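Local coordinates for protein ARF-like GTPase (Chlamydomonas reinhardtii, PDB 4M9Q) that belongs to the ADP-ribosylation factor family of small P-loop GTPases and holds a bound phosphoaminophosphonic acid-guanylate ester and a magnesium ion, at residues V154-R157 with L158-L162. Sequence-based numbering, arbitrary orientation. Where two conformers were deposited one is given.
Sequences VDHR and LRDGL
H156 and D160 join their side chains one turn apart at the start of a helix, a spacing that an imidazole N-H and a short carboxylate can bridge. Imidazole ND1 donates to D160 OD2 over 3.0 Å, and the bond is bent, with 143° at the hydrogen. The acceptor lies near the ring plane but is met from above the carboxylate plane, the two planes being 63° apart. Chi1 of 72° puts CG of H156 between its own backbone N and carbonyl carbon, and rotation about chi2 brings ND1 to the aspartate. Backbone bonds run alongside: D160 N to H156 O at 3.1 Å and G161 N to R157 O at 2.9 Å. L158 N reaches D155 O at 3.0 Å, and a water that donates to the same oxygen accepts from R159 N.

D155 precedes the turn into helix 157-190, the long helix that follows the last strand, 139-143, of this Ras-like nucleotide-binding domain. Its short carboxylate turns back over the turn, where OD2 accepts a capping bond from R157 N at 2.8 Å. In the conformer given, OD1 forms a salt bridge with R157 NH1 at 2.9 Å, the arginine reaching it through bends at chi2 and chi3; OD1 also accepts from the backbone of T145. The buried carboxylate thus ties the helix start to the loop after strand 139-143. Branched and apolar, L158 suits the inward side, packing on L20 and I24 of helix 17-24, whereas R159 is long enough to reach strand 38-45, with a salt bridge to E45 and a hydrogen bond to N44 O.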
# COMPACT_ATOMS: atom_id res chain seq x y z
N VAL A 154 -10.66 7.92 14.16
CA VAL A 154 -9.83 7.79 12.97
C VAL A 154 -10.68 8.19 11.78
O VAL A 154 -11.89 8.28 11.87
CB VAL A 154 -9.27 6.35 12.78
CG1 VAL A 154 -8.36 6.00 13.94
CG2 VAL A 154 -10.40 5.33 12.66
N ASP A 155 -10.03 8.44 10.68
CA ASP A 155 -10.71 8.84 9.48
C ASP A 155 -11.33 7.63 8.81
O ASP A 155 -10.62 6.70 8.41
CB ASP A 155 -9.68 9.49 8.57
CG ASP A 155 -10.24 9.99 7.29
OD1 ASP A 155 -9.43 10.57 6.54
OD2 ASP A 155 -11.43 9.78 7.00
N HIS A 156 -12.63 7.66 8.67
CA HIS A 156 -13.37 6.61 7.98
C HIS A 156 -12.92 6.35 6.57
O HIS A 156 -13.13 5.27 6.05
CB HIS A 156 -14.88 6.91 8.01
CG HIS A 156 -15.30 8.04 7.09
ND1 HIS A 156 -15.59 7.85 5.78
CD2 HIS A 156 -15.47 9.42 7.34
CE1 HIS A 156 -15.93 9.05 5.22
NE2 HIS A 156 -15.85 9.99 6.17
N ARG A 157 -12.30 7.36 5.94
CA ARG A 157 -11.75 7.20 4.58
C ARG A 157 -10.75 6.03 4.50
O ARG A 157 -10.61 5.39 3.46
CB ARG A 157 -11.09 8.50 4.08
CG ARG A 157 -11.98 9.74 3.88
CD ARG A 157 -11.27 10.96 4.50
NE ARG A 157 -11.14 12.20 3.74
CZ ARG A 157 -10.37 13.23 4.12
NH1 ARG A 157 -9.64 13.18 5.25
NH2 ARG A 157 -10.33 14.32 3.35
N LEU A 158 -10.04 5.74 5.59
CA LEU A 158 -9.04 4.65 5.55
C LEU A 158 -9.69 3.27 5.32
O LEU A 158 -9.25 2.53 4.42
CB LEU A 158 -8.19 4.59 6.81
CG LEU A 158 -7.45 5.87 7.17
CD1 LEU A 158 -6.69 5.66 8.49
CD2 LEU A 158 -6.55 6.36 6.05
N ARG A 159 -10.71 2.92 6.11
CA ARG A 159 -11.49 1.69 5.86
C ARG A 159 -12.20 1.72 4.51
O ARG A 159 -12.27 0.71 3.82
CB ARG A 159 -12.51 1.39 6.98
CG ARG A 159 -11.92 0.81 8.27
CD ARG A 159 -11.64 -0.68 8.08
NE ARG A 159 -10.77 -1.24 9.12
CZ ARG A 159 -10.57 -2.54 9.34
NH1 ARG A 159 -11.17 -3.46 8.59
NH2 ARG A 159 -9.77 -2.93 10.32
N ASP A 160 -12.73 2.88 4.13
CA ASP A 160 -13.35 2.99 2.80
C ASP A 160 -12.38 2.54 1.73
O ASP A 160 -12.70 1.72 0.87
CB ASP A 160 -13.80 4.39 2.52
CG ASP A 160 -14.98 4.84 3.40
OD1 ASP A 160 -15.61 3.98 4.09
OD2 ASP A 160 -15.26 6.07 3.40
N GLY A 161 -11.16 3.01 1.81
CA GLY A 161 -10.13 2.62 0.85
C GLY A 161 -9.84 1.14 0.96
O GLY A 161 -9.84 0.44 -0.04
N LEU A 162 -9.68 0.64 2.18
CA LEU A 162 -9.46 -0.80 2.39
C LEU A 162 -10.60 -1.64 1.82
O LEU A 162 -10.35 -2.64 1.17
CB LEU A 162 -9.22 -1.11 3.86
CG LEU A 162 -8.78 -2.52 4.18
CD1 LEU A 162 -7.50 -2.85 3.45
CD2 LEU A 162 -8.57 -2.69 5.67
O HOH W 1 -11.27 4.03 9.13